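Local coordinates for SnoaL-like domain-containing protein (PDB 3FLJ) that is of unknown function but adopts the cystatin-like fold of the SnoaL-like family and pairs with a second copy of itself, at residues Q28-K33 with S37-L42; V47-P52 with K56-R61; L68-Q73 with N138-T143; Y80-G85 with A91-C96. All coordinates share one frame; numbering follows the deposited sequence.

Interaction 1. Residues Q28-K33 with S37-L42; sequences QEVVAK and SLIHAL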
loop_
_atom_site.group_PDB
_atom_site.type_symbol
_atom_site.label_atom_id
_atom_site.label_comp_id
_atom_site.label_asym_id
_atom_site.label_seq_id
_atom_site.Cartn_x
_atom_site.Cartn_y
_atom_site.Cartn_z
ATOM N N GLN A 28 15.248 0.737 7.376
ATOM C CA GLN A 28 14.302 0.692 8.512
ATOM C C GLN A 28 14.702 1.654 9.618
ATOM O O GLN A 28 13.894 2.482 10.047
ATOM C CB GLN A 28 14.181 -0.714 9.091
ATOM C CG GLN A 28 13.479 -1.678 8.176
ATOM C CD GLN A 28 13.556 -3.103 8.683
ATOM O OE1 GLN A 28 14.116 -3.975 8.017
ATOM N NE2 GLN A 28 13.036 -3.337 9.882
ATOM N N GLU A 29 15.955 1.536 10.041
ATOM C CA GLU A 29 16.530 2.423 11.065
ATOM C C GLU A 29 16.660 3.924 10.695
ATOM O O GLU A 29 16.621 4.756 11.605
ATOM C CB GLU A 29 17.853 1.840 11.640
ATOM C CG GLU A 29 19.015 1.476 10.656
ATOM C CD GLU A 29 20.128 0.596 11.271
ATOM O OE1 GLU A 29 19.977 0.077 12.404
ATOM O OE2 GLU A 29 21.162 0.392 10.590
ATOM N N VAL A 30 16.716 4.254 9.394
ATOM C CA VAL A 30 16.944 5.625 8.876
ATOM C C VAL A 30 15.689 6.376 8.379
ATOM O O VAL A 30 15.554 7.576 8.658
ATOM C CB VAL A 30 18.026 5.573 7.737
ATOM C CG1 VAL A 30 18.170 6.886 6.998
ATOM C CG2 VAL A 30 19.361 5.156 8.313
ATOM N N VAL A 31 14.831 5.699 7.604
ATOM C CA VAL A 31 13.580 6.295 7.034
ATOM C C VAL A 31 12.595 6.770 8.126
ATOM O O VAL A 31 11.973 7.844 7.973
ATOM C CB VAL A 31 12.883 5.332 6.002
ATOM C CG1 VAL A 31 11.499 5.821 5.572
ATOM C CG2 VAL A 31 13.759 5.168 4.776
ATOM N N ALA A 32 12.480 5.968 9.201
ATOM C CA ALA A 32 11.670 6.292 10.401
ATOM C C ALA A 32 12.038 7.679 10.970
ATOM O O ALA A 32 11.185 8.581 11.025
ATOM C CB ALA A 32 11.854 5.208 11.491
ATOM N N LYS A 33 13.331 7.841 11.291
ATOM C CA LYS A 33 13.904 9.104 11.832
ATOM C C LYS A 33 13.802 10.325 10.902
ATOM O O LYS A 33 13.866 11.461 11.397
ATOM C CB LYS A 33 15.393 8.944 12.191
ATOM C CG LYS A 33 15.716 7.915 13.265
ATOM C CD LYS A 33 17.229 7.800 13.437
ATOM C CE LYS A 33 17.616 6.649 14.354
ATOM N NZ LYS A 33 19.100 6.483 14.415
ATOM N N SER A 37 20.406 13.194 5.457
ATOM C CA SER A 37 21.797 12.796 5.178
ATOM C C SER A 37 21.975 11.272 5.159
ATOM O O SER A 37 22.664 10.747 4.282
ATOM C CB SER A 37 22.786 13.450 6.168
ATOM O OG SER A 37 22.450 13.166 7.520
ATOM N N LEU A 38 21.331 10.578 6.099
ATOM C CA LEU A 38 21.395 9.105 6.167
ATOM C C LEU A 38 20.567 8.406 5.070
ATOM O O LEU A 38 20.939 7.316 4.630
ATOM C CB LEU A 38 21.027 8.594 7.569
ATOM C CG LEU A 38 21.943 9.058 8.720
ATOM C CD1 LEU A 38 21.410 8.521 10.045
ATOM C CD2 LEU A 38 23.415 8.656 8.542
ATOM N N ILE A 39 19.467 9.028 4.640
ATOM C CA ILE A 39 18.627 8.510 3.542
ATOM C C ILE A 39 19.384 8.554 2.192
ATOM O O ILE A 39 19.326 7.571 1.459
ATOM C CB ILE A 39 17.257 9.284 3.438
ATOM C CG1 ILE A 39 16.381 9.035 4.681
ATOM C CG2 ILE A 39 16.470 8.857 2.201
ATOM C CD1 ILE A 39 15.259 10.060 4.888
ATOM N N HIS A 40 20.086 9.676 1.924
ATOM C CA HIS A 40 20.824 9.919 0.670
ATOM C C HIS A 40 21.681 8.719 0.198
ATOM O O HIS A 40 21.597 8.330 -0.975
ATOM C CB HIS A 40 21.690 11.186 0.824
ATOM C CG HIS A 40 22.175 11.767 -0.463
ATOM N ND1 HIS A 40 23.354 11.380 -1.057
ATOM C CD2 HIS A 40 21.661 12.743 -1.246
ATOM C CE1 HIS A 40 23.541 12.082 -2.161
ATOM N NE2 HIS A 40 22.526 12.915 -2.299
ATOM N N ALA A 41 22.471 8.150 1.116
ATOM C CA ALA A 41 23.378 7.011 0.823
ATOM C C ALA A 41 22.726 5.707 0.330
ATOM O O ALA A 41 23.392 4.895 -0.320
ATOM C CB ALA A 41 24.295 6.722 2.031
ATOM N N LEU A 42 21.447 5.515 0.641
ATOM C CA LEU A 42 20.683 4.337 0.200
ATOM C C LEU A 42 19.991 4.482 -1.168
ATOM O O LEU A 42 19.495 3.482 -1.700
ATOM C CB LEU A 42 19.628 3.990 1.261
ATOM C CG LEU A 42 20.157 3.790 2.698
ATOM C CD1 LEU A 42 19.023 3.348 3.596
ATOM C CD2 LEU A 42 21.318 2.800 2.776
#

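Interaction 2. Residues V47-P52 with K56-R61; sequences VRFMPP and KTWTGR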
loop_
_atom_site.group_PDB
_atom_site.type_symbol
_atom_site.label_atom_id
_atom_site.label_comp_id
_atom_site.label_asym_id
_atom_site.label_seq_id
_atom_site.Cartn_x
_atom_site.Cartn_y
_atom_site.Cartn_z
ATOM N N VAL A 47 17.140 7.798 -8.597
ATOM C CA VAL A 47 16.009 7.197 -7.858
ATOM C C VAL A 47 14.681 7.905 -8.197
ATOM O O VAL A 47 14.671 9.118 -8.373
ATOM C CB VAL A 47 16.221 7.222 -6.298
ATOM C CG1 VAL A 47 16.403 8.663 -5.768
ATOM C CG2 VAL A 47 15.066 6.493 -5.557
ATOM N N ARG A 48 13.616 7.120 -8.332
ATOM C CA ARG A 48 12.262 7.595 -8.612
ATOM C C ARG A 48 11.436 7.390 -7.345
ATOM O O ARG A 48 11.351 6.264 -6.854
ATOM C CB ARG A 48 11.673 6.812 -9.773
ATOM C CG ARG A 48 12.383 7.087 -11.083
ATOM C CD ARG A 48 11.866 6.255 -12.240
ATOM N NE ARG A 48 12.227 4.824 -12.189
ATOM C CZ ARG A 48 13.444 4.286 -12.434
ATOM N NH1 ARG A 48 14.512 5.023 -12.750
ATOM N NH2 ARG A 48 13.596 2.961 -12.367
ATOM N N PHE A 49 10.892 8.481 -6.793
ATOM C CA PHE A 49 10.013 8.448 -5.613
ATOM C C PHE A 49 8.593 8.820 -6.059
ATOM O O PHE A 49 8.408 9.882 -6.645
ATOM C CB PHE A 49 10.501 9.361 -4.499
ATOM C CG PHE A 49 9.558 9.429 -3.328
ATOM C CD1 PHE A 49 9.424 8.335 -2.462
ATOM C CD2 PHE A 49 8.772 10.567 -3.108
ATOM C CE1 PHE A 49 8.525 8.369 -1.376
ATOM C CE2 PHE A 49 7.858 10.624 -2.028
ATOM C CZ PHE A 49 7.736 9.524 -1.153
HETATM N N MSE A 50 7.633 7.938 -5.761
HETATM C CA MSE A 50 6.219 8.111 -6.110
HETATM C C MSE A 50 5.401 8.187 -4.806
HETATM O O MSE A 50 5.193 7.160 -4.144
HETATM C CB MSE A 50 5.800 6.948 -6.994
HETATM C CG MSE A 50 6.342 7.052 -8.417
HETATM SE SE MSE A 50 6.539 5.318 -9.227
HETATM C CE MSE A 50 8.176 4.731 -8.259
ATOM N N PRO A 51 4.917 9.405 -4.430
ATOM C CA PRO A 51 4.221 9.544 -3.149
ATOM C C PRO A 51 2.786 9.002 -3.138
ATOM O O PRO A 51 2.224 8.787 -4.198
ATOM C CB PRO A 51 4.221 11.060 -2.952
ATOM C CG PRO A 51 4.055 11.589 -4.313
ATOM C CD PRO A 51 4.923 10.705 -5.150
ATOM N N PRO A 52 2.174 8.832 -1.947
ATOM C CA PRO A 52 0.779 8.353 -1.919
ATOM C C PRO A 52 -0.261 9.442 -2.260
ATOM O O PRO A 52 -1.427 9.114 -2.530
ATOM C CB PRO A 52 0.615 7.900 -0.473
ATOM C CG PRO A 52 1.473 8.823 0.299
ATOM C CD PRO A 52 2.648 9.169 -0.589
ATOM N N LYS A 56 2.502 11.454 -9.398
ATOM C CA LYS A 56 3.689 12.113 -9.937
ATOM C C LYS A 56 4.934 11.353 -9.456
ATOM O O LYS A 56 4.828 10.414 -8.654
ATOM C CB LYS A 56 3.721 13.575 -9.469
ATOM C CG LYS A 56 2.565 14.468 -9.938
ATOM C CD LYS A 56 2.614 14.723 -11.444
ATOM C CE LYS A 56 1.443 15.563 -11.932
ATOM N NZ LYS A 56 1.454 15.680 -13.419
ATOM N N THR A 57 6.095 11.768 -9.965
ATOM C CA THR A 57 7.379 11.160 -9.647
ATOM C C THR A 57 8.422 12.239 -9.391
ATOM O O THR A 57 8.567 13.163 -10.209
ATOM C CB THR A 57 7.874 10.258 -10.824
ATOM O OG1 THR A 57 6.864 9.299 -11.161
ATOM C CG2 THR A 57 9.180 9.512 -10.469
ATOM N N TRP A 58 9.108 12.128 -8.247
ATOM C CA TRP A 58 10.286 12.937 -7.922
ATOM C C TRP A 58 11.489 12.074 -8.338
ATOM O O TRP A 58 11.581 10.917 -7.914
ATOM C CB TRP A 58 10.403 13.214 -6.428
ATOM C CG TRP A 58 9.390 14.124 -5.858
ATOM C CD1 TRP A 58 8.229 13.769 -5.253
ATOM C CD2 TRP A 58 9.475 15.554 -5.774
ATOM N NE1 TRP A 58 7.574 14.885 -4.809
ATOM C CE2 TRP A 58 8.310 15.997 -5.110
ATOM C CE3 TRP A 58 10.421 16.506 -6.204
ATOM C CZ2 TRP A 58 8.051 17.360 -4.855
ATOM C CZ3 TRP A 58 10.166 17.874 -5.951
ATOM C CH2 TRP A 58 8.991 18.280 -5.276
ATOM N N THR A 59 12.405 12.642 -9.132
ATOM C CA THR A 59 13.585 11.937 -9.642
ATOM C C THR A 59 14.878 12.612 -9.170
ATOM O O THR A 59 15.005 13.830 -9.265
ATOM C CB THR A 59 13.550 11.840 -11.181
ATOM O OG1 THR A 59 12.340 11.180 -11.583
ATOM C CG2 THR A 59 14.767 11.046 -11.720
ATOM N N GLY A 60 15.815 11.810 -8.658
ATOM C CA GLY A 60 17.135 12.280 -8.198
ATOM C C GLY A 60 17.330 12.100 -6.705
ATOM O O GLY A 60 16.419 12.407 -5.940
ATOM N N ARG A 61 18.523 11.645 -6.309
ATOM C CA ARG A 61 18.822 11.391 -4.893
ATOM C C ARG A 61 18.706 12.645 -4.011
ATOM O O ARG A 61 18.184 12.542 -2.902
ATOM C CB ARG A 61 20.172 10.676 -4.674
ATOM C CG ARG A 61 21.422 11.388 -5.191
ATOM C CD ARG A 61 22.707 10.868 -4.527
ATOM N NE ARG A 61 23.015 9.467 -4.845
ATOM C CZ ARG A 61 23.961 9.002 -5.682
ATOM N NH1 ARG A 61 24.790 9.801 -6.374
ATOM N NH2 ARG A 61 24.081 7.674 -5.836
#

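Interaction 3. Residues L68-Q73 with N138-T143; sequences LGHVGQ and NARVMT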
loop_
_atom_site.group_PDB
_atom_site.type_symbol
_atom_site.label_atom_id
_atom_site.label_comp_id
_atom_site.label_asym_id
_atom_site.label_seq_id
_atom_site.Cartn_x
_atom_site.Cartn_y
_atom_site.Cartn_z
ATOM N N LEU A 68 11.690 12.800 1.370
ATOM C CA LEU A 68 11.585 11.760 2.415
ATOM C C LEU A 68 11.838 12.301 3.826
ATOM O O LEU A 68 11.176 11.856 4.775
ATOM C CB LEU A 68 12.496 10.561 2.111
ATOM C CG LEU A 68 12.084 9.702 0.906
ATOM C CD1 LEU A 68 13.235 8.765 0.498
ATOM C CD2 LEU A 68 10.798 8.893 1.204
ATOM N N GLY A 69 12.782 13.243 3.945
ATOM C CA GLY A 69 13.047 13.966 5.196
ATOM C C GLY A 69 11.796 14.678 5.708
ATOM O O GLY A 69 11.468 14.558 6.891
ATOM N N HIS A 70 11.086 15.373 4.803
ATOM C CA HIS A 70 9.811 16.043 5.139
ATOM C C HIS A 70 8.697 15.066 5.512
ATOM O O HIS A 70 7.947 15.351 6.438
ATOM C CB HIS A 70 9.334 16.989 4.026
ATOM C CG HIS A 70 10.129 18.254 3.938
ATOM N ND1 HIS A 70 10.157 19.174 4.962
ATOM C CD2 HIS A 70 10.904 18.762 2.952
ATOM C CE1 HIS A 70 10.923 20.195 4.615
ATOM N NE2 HIS A 70 11.392 19.968 3.400
ATOM N N VAL A 71 8.585 13.943 4.799
ATOM C CA VAL A 71 7.565 12.909 5.117
ATOM C C VAL A 71 7.788 12.371 6.539
ATOM O O VAL A 71 6.833 12.281 7.315
ATOM C CB VAL A 71 7.512 11.744 4.085
ATOM C CG1 VAL A 71 6.510 10.675 4.516
ATOM C CG2 VAL A 71 7.146 12.253 2.695
ATOM N N GLY A 72 9.045 12.046 6.859
ATOM C CA GLY A 72 9.459 11.584 8.196
ATOM C C GLY A 72 9.135 12.564 9.317
ATOM O O GLY A 72 8.764 12.143 10.416
ATOM N N GLN A 73 9.275 13.857 9.022
ATOM C CA GLN A 73 8.924 14.946 9.933
ATOM C C GLN A 73 7.411 15.037 10.191
ATOM O O GLN A 73 7.006 15.258 11.339
ATOM C CB GLN A 73 9.416 16.294 9.384
ATOM C CG GLN A 73 10.938 16.482 9.389
ATOM C CD GLN A 73 11.479 17.200 10.609
ATOM O OE1 GLN A 73 10.853 17.246 11.676
ATOM N NE2 GLN A 73 12.656 17.787 10.449
ATOM N N ASN A 138 2.368 19.929 1.159
ATOM C CA ASN A 138 2.260 21.166 0.363
ATOM C C ASN A 138 2.892 22.345 1.130
ATOM O O ASN A 138 3.682 23.087 0.556
ATOM C CB ASN A 138 0.810 21.530 0.018
ATOM C CG ASN A 138 0.168 20.594 -0.989
ATOM O OD1 ASN A 138 0.834 19.829 -1.710
ATOM N ND2 ASN A 138 -1.167 20.636 -1.028
ATOM N N ALA A 139 2.559 22.466 2.421
ATOM C CA ALA A 139 3.101 23.522 3.289
ATOM C C ALA A 139 4.638 23.454 3.447
ATOM O O ALA A 139 5.325 24.466 3.292
ATOM C CB ALA A 139 2.410 23.504 4.664
ATOM N N ARG A 140 5.156 22.258 3.722
ATOM C CA ARG A 140 6.614 22.032 3.891
ATOM C C ARG A 140 7.453 22.282 2.639
ATOM O O ARG A 140 8.482 22.962 2.709
ATOM C CB ARG A 140 6.892 20.615 4.388
ATOM C CG ARG A 140 6.484 20.422 5.808
ATOM C CD ARG A 140 6.703 19.014 6.242
ATOM N NE ARG A 140 6.716 18.922 7.701
ATOM C CZ ARG A 140 7.756 19.208 8.506
ATOM N NH1 ARG A 140 8.935 19.641 8.025
ATOM N NH2 ARG A 140 7.608 19.080 9.831
ATOM N N VAL A 141 7.001 21.730 1.516
ATOM C CA VAL A 141 7.707 21.870 0.230
ATOM C C VAL A 141 7.723 23.311 -0.259
ATOM O O VAL A 141 8.772 23.791 -0.696
ATOM C CB VAL A 141 7.142 20.888 -0.840
ATOM C CG1 VAL A 141 7.694 21.185 -2.235
ATOM C CG2 VAL A 141 7.476 19.457 -0.418
HETATM N N MSE A 142 6.576 23.983 -0.155
HETATM C CA MSE A 142 6.430 25.404 -0.535
HETATM C C MSE A 142 7.346 26.288 0.327
HETATM O O MSE A 142 7.951 27.235 -0.177
HETATM C CB MSE A 142 4.979 25.923 -0.365
HETATM C CG MSE A 142 4.691 27.257 -1.101
HETATM SE SE MSE A 142 3.484 28.568 -0.232
HETATM C CE MSE A 142 2.063 27.330 0.398
ATOM N N THR A 143 7.406 25.993 1.635
ATOM C CA THR A 143 8.210 26.793 2.597
ATOM C C THR A 143 9.709 26.565 2.466
ATOM O O THR A 143 10.487 27.499 2.611
ATOM C CB THR A 143 7.757 26.549 4.069
ATOM O OG1 THR A 143 6.359 26.837 4.165
ATOM C CG2 THR A 143 8.530 27.435 5.089
#

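Interaction 4. Residues Y80-G85 with A91-C96; sequences YRRIMG and ALEFQC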
loop_
_atom_site.group_PDB
_atom_site.type_symbol
_atom_site.label_atom_id
_atom_site.label_comp_id
_atom_site.label_asym_id
_atom_site.label_seq_id
_atom_site.Cartn_x
_atom_site.Cartn_y
_atom_site.Cartn_z
ATOM N N TYR A 80 7.658 0.229 11.415
ATOM C CA TYR A 80 7.376 -0.826 10.449
ATOM C C TYR A 80 6.720 -1.977 11.212
ATOM O O TYR A 80 6.985 -2.157 12.404
ATOM C CB TYR A 80 8.638 -1.270 9.703
ATOM C CG TYR A 80 9.097 -0.233 8.709
ATOM C CD1 TYR A 80 8.413 -0.063 7.502
ATOM C CD2 TYR A 80 10.217 0.584 8.958
ATOM C CE1 TYR A 80 8.817 0.902 6.551
ATOM C CE2 TYR A 80 10.643 1.549 7.999
ATOM C CZ TYR A 80 9.935 1.694 6.802
ATOM O OH TYR A 80 10.320 2.619 5.877
ATOM N N ARG A 81 5.815 -2.686 10.535
ATOM C CA ARG A 81 5.105 -3.856 11.073
ATOM C C ARG A 81 5.632 -5.128 10.437
ATOM O O ARG A 81 6.014 -6.052 11.149
ATOM C CB ARG A 81 3.603 -3.725 10.853
ATOM C CG ARG A 81 3.048 -2.474 11.525
ATOM C CD ARG A 81 1.567 -2.515 11.757
ATOM N NE ARG A 81 0.771 -2.719 10.536
ATOM C CZ ARG A 81 -0.560 -2.576 10.460
ATOM N NH1 ARG A 81 -1.292 -2.168 11.499
ATOM N NH2 ARG A 81 -1.179 -2.819 9.318
ATOM N N ARG A 82 5.649 -5.161 9.099
ATOM C CA ARG A 82 6.131 -6.316 8.334
ATOM C C ARG A 82 7.087 -5.920 7.210
ATOM O O ARG A 82 6.844 -4.928 6.532
ATOM C CB ARG A 82 4.963 -7.130 7.784
ATOM C CG ARG A 82 4.169 -7.838 8.870
ATOM C CD ARG A 82 3.151 -8.784 8.259
ATOM N NE ARG A 82 2.092 -8.097 7.515
ATOM C CZ ARG A 82 1.141 -8.695 6.777
ATOM N NH1 ARG A 82 1.068 -10.012 6.676
ATOM N NH2 ARG A 82 0.219 -7.973 6.135
ATOM N N ILE A 83 8.167 -6.692 7.057
ATOM C CA ILE A 83 9.186 -6.514 6.009
ATOM C C ILE A 83 9.025 -7.756 5.142
ATOM O O ILE A 83 9.382 -8.843 5.577
ATOM C CB ILE A 83 10.641 -6.423 6.593
ATOM C CG1 ILE A 83 10.756 -5.407 7.745
ATOM C CG2 ILE A 83 11.655 -6.111 5.484
ATOM C CD1 ILE A 83 10.325 -4.005 7.400
HETATM N N MSE A 84 8.482 -7.605 3.935
HETATM C CA MSE A 84 8.183 -8.739 3.039
HETATM C C MSE A 84 8.898 -8.590 1.708
HETATM O O MSE A 84 8.940 -7.500 1.153
HETATM C CB MSE A 84 6.672 -8.824 2.825
HETATM C CG MSE A 84 5.929 -9.227 4.094
HETATM SE SE MSE A 84 4.027 -8.962 4.008
HETATM C CE MSE A 84 4.012 -7.094 4.024
ATOM N N GLY A 85 9.456 -9.693 1.204
ATOM C CA GLY A 85 10.155 -9.690 -0.080
ATOM C C GLY A 85 11.396 -10.545 -0.095
ATOM O O GLY A 85 11.630 -11.345 0.813
ATOM N N ALA A 91 8.423 -5.011 0.117
ATOM C CA ALA A 91 7.230 -4.272 0.565
ATOM C C ALA A 91 7.373 -4.127 2.085
ATOM O O ALA A 91 7.356 -5.142 2.795
ATOM C CB ALA A 91 5.964 -5.041 0.209
ATOM N N LEU A 92 7.609 -2.899 2.557
ATOM C CA LEU A 92 7.769 -2.605 3.985
ATOM C C LEU A 92 6.484 -1.933 4.485
ATOM O O LEU A 92 6.223 -0.758 4.202
ATOM C CB LEU A 92 8.985 -1.721 4.269
ATOM C CG LEU A 92 10.384 -2.264 3.978
ATOM C CD1 LEU A 92 10.666 -2.297 2.496
ATOM C CD2 LEU A 92 11.475 -1.437 4.727
ATOM N N GLU A 93 5.699 -2.700 5.234
ATOM C CA GLU A 93 4.435 -2.248 5.805
ATOM C C GLU A 93 4.705 -1.462 7.080
ATOM O O GLU A 93 5.436 -1.943 7.937
ATOM C CB GLU A 93 3.554 -3.457 6.104
ATOM C CG GLU A 93 2.221 -3.207 6.790
ATOM C CD GLU A 93 1.587 -4.516 7.191
ATOM O OE1 GLU A 93 1.676 -5.473 6.416
ATOM O OE2 GLU A 93 1.035 -4.615 8.277
ATOM N N PHE A 94 4.075 -0.291 7.209
ATOM C CA PHE A 94 4.209 0.565 8.397
ATOM C C PHE A 94 2.877 1.103 8.906
ATOM O O PHE A 94 1.872 1.071 8.187
ATOM C CB PHE A 94 5.164 1.734 8.110
ATOM C CG PHE A 94 4.694 2.691 7.029
ATOM C CD1 PHE A 94 3.866 3.780 7.346
ATOM C CD2 PHE A 94 5.107 2.529 5.706
ATOM C CE1 PHE A 94 3.439 4.693 6.349
ATOM C CE2 PHE A 94 4.700 3.437 4.695
ATOM C CZ PHE A 94 3.860 4.520 5.018
ATOM N N GLN A 95 2.904 1.563 10.156
ATOM C CA GLN A 95 1.803 2.270 10.804
ATOM C C GLN A 95 2.380 3.558 11.413
ATOM O O GLN A 95 3.532 3.587 11.869
ATOM C CB GLN A 95 1.132 1.411 11.864
ATOM C CG GLN A 95 -0.181 2.016 12.402
ATOM C CD GLN A 95 -0.941 1.112 13.358
ATOM O OE1 GLN A 95 -0.656 -0.079 13.480
ATOM N NE2 GLN A 95 -1.923 1.686 14.050
ATOM N N CYS A 96 1.582 4.622 11.391
ATOM C CA CYS A 96 1.971 5.925 11.949
ATOM C C CYS A 96 0.727 6.794 12.134
ATOM O O CYS A 96 -0.414 6.299 11.998
ATOM C CB CYS A 96 3.001 6.616 11.024
ATOM S SG CYS A 96 2.379 6.955 9.397
#

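Interaction 1. Residues Q28-K33 with S37-L42
Val-30 pushes its CG1 methyl against the backbone and CB of Leu-38, the main overlap between the two short N-terminal helices, 22-31 and 36-40, that lie against the curved sheet of this cystatin-like fold. A short connection links the helices, and their backbones come nearest where the CA atoms of Val-30 and Leu-38 stand 6.3 Å apart. With CG1 of Val-30 anti to its own backbone N (chi1 171°), that methyl is carried across to helix 36-40, where it lies 3.4 Å from CB of Leu-38, closer than carbon atoms usually pack. The second methyl, CG2, also borders CB of Leu-38, at 3.9 Å, and the two side chains cross at nearly a right angle. CG1 of Val-30 also meets Ile-39, whose CG1 branch, beside its own backbone N, turns in to it.

No hydrogen bond joins the two segments; the side-chain contacts are apolar, and the valine methyl also rests on the backbone of helix 36-40, with 249 Å² buried in all. Both Val-30 and Ile-39 are buried, whereas Leu-38 is partly exposed and also rests on Arg-26. Ile-39 packs in turn on Leu-68 of helix 61-74, and Val-31 on Tyr-80 of strand 78-86, which ties the helix pair to the rest of the fold. Between the two buried side chains the closest atoms are CG1 of Val-30 and CG1 of Ile-39, 3.6 Å apart.

Interaction 2. Residues V47-P52 with K56-R61
A short antiparallel beta hairpin, strands 47-50 and 58-59, forms one margin of the curved sheet. Phe-49 and Trp-58 are its hydrogen-bonded pair: Phe-49 N gives a nearly straight bond (176°) to Trp-58 O at 2.8 Å, and Trp-58 N returns one to Phe-49 O at 2.8 Å. A third bond, Gly-60 N to Val-47 O at 2.9 Å, lies in the carbonyl plane and extends the ladder to the N-cap of helix 61-74. The positive phi of Gly-60 (115°) would jam a CB against the preceding carbonyl oxygen, which accounts for glycine at this turn into the helix.

Phe-49 and Trp-58 share one face of the hairpin. CD1 of the indole comes to the edge of the phenyl ring, near its plane, 3.9 Å from CD2 of Phe-49. Arg-48 and Thr-59, the non-hydrogen-bonded pair, occupy the other face, where Arg-48 CB also rests on Thr-57 CG2 at 3.7 Å, the two side chains running alongside each other. The Arg-48 chain bends at chi3 (-72°), and its NE forms a salt bridge with Asp-119.

Strand 117-125 runs parallel to strand 47-50 on its other edge. Phe-49 packs on Val-64, Val-67 and Leu-68 of helix 61-74 and meets Phe-120 edge-to-face, while Pro-51 O accepts a bond from Arg-125 of the second subunit.

Interaction 3. Residues L68-Q73 with N138-T143
Helices 61-74 and 127-143 approach most closely at His-70 and Arg-140, whose CA atoms are 6.9 Å apart, and the side chains of His-70, Gln-73 and Arg-140 make the contact. Arg-140 spans the gap with a chain extended from CG to NE, which carries its aliphatic part obliquely past the ND1 side of the imidazole and brings the guanidinium over helix 61-74. NH1 reaches ND1 of His-70 at the ring edge, near its plane, in a weak hydrogen bond of 3.3 Å with an angle of 151° at the hydrogen; the ring and guanidinium planes are turned 48° apart. CB of Arg-140 also approaches ND1 of His-70, at 3.6 Å.

Gln-73, one helical turn on from His-70, sets its CB over a face of the guanidinium, toward the rim, with NH2 of Arg-140 3.4 Å from that carbon. This is packing of an aliphatic carbon on a flat cation, with no bond between the amide and the arginine. An alanine in place of Arg-140 is likely to leave ND1 of His-70 without this donor and to uncover CB of Gln-73, opening a gap between the helices.

The contact lies at the surface. NE2 of His-70 is hydrogen-bonded to Asp-144, just beyond helix 127-143, so Asp-144 is the firmer partner of the ring, and the arginine adds a weak bond at the other nitrogen. The helices also meet where His-70 and Val-71 pack on Met-137.

Interaction 4. Residues Y80-G85 with A91-C96
Glu-93 and the successive arginines Arg-81 and Arg-82 form a salt-bridge network over one face of the antiparallel hairpin 78-86/89-98, at a classic beta bulge where both arginines face the one glutamate. Arg-81 N bonds Glu-93 O at 2.7 Å, while the Arg-82 N bond to the same oxygen is weak. The Glu-93 carboxylate is divided: Arg-82 comes side-on, NE and NH2 each 2.9 Å from OE1, with its guanidinium turned 81° to the carboxylate plane, and Arg-81 NE takes OE2 at 3.0 Å on the anti lone pair. The Glu-93 chain, with CG opposite the backbone N (chi1 176°) and extended beyond it, delivers both oxygens there. A leucine in place of Glu-93 would probably leave the two neighbouring arginines without the carboxylate they share, held mainly by their partners in the second subunit and, for Arg-81, by Gln-95.

The packing is tight on the opposite face, among Tyr-80, Ile-83, Leu-92 and Phe-94. CD2 of Leu-92 sits over one face of the Tyr-80 ring, a CH-pi contact 4.2 Å from the centroid, and Leu-92 CB closes on Tyr-80 CE1 at 3.5 Å. The looser, more exposed end is that of Arg-81, whose NH1 meets Gln-95 OE1 at 2.9 Å from well above the amide plane.

The charged face looks to the second subunit, where Arg-81 pairs with Glu-121 and Arg-82 with Asp-89 of that chain. Tyr-80 OH is hydrogen-bonded to Asp-107 of strand 101-111, which continues the sheet beyond strand 89-98, and the Tyr-80 and Ile-83 side chains rest on helix 22-31.

How the interactions relate
Interaction 1 is the buried, apolar contact of the set, and interaction 3, at the surface, is its opposite, resting on an arginine's reach and a weak bond. Interactions 2 and 4 are hairpins of one sheet, on opposite sides of the chain's centre, the first a surface contact and the second partly buried; both touch the second subunit, but backbone bonds dominate in 47-52 with 56-61, whereas 80-85 with 91-96 adds a charged cluster. Helix 61-74 links three of them: Leu-68 meets Ile-39 of interaction 1 and Phe-49 of interaction 2. Helix 22-31 joins interaction 1 to interaction 4, Val-31 and Gln-28 packing on Tyr-80. Interactions 3 and 4 do not touch.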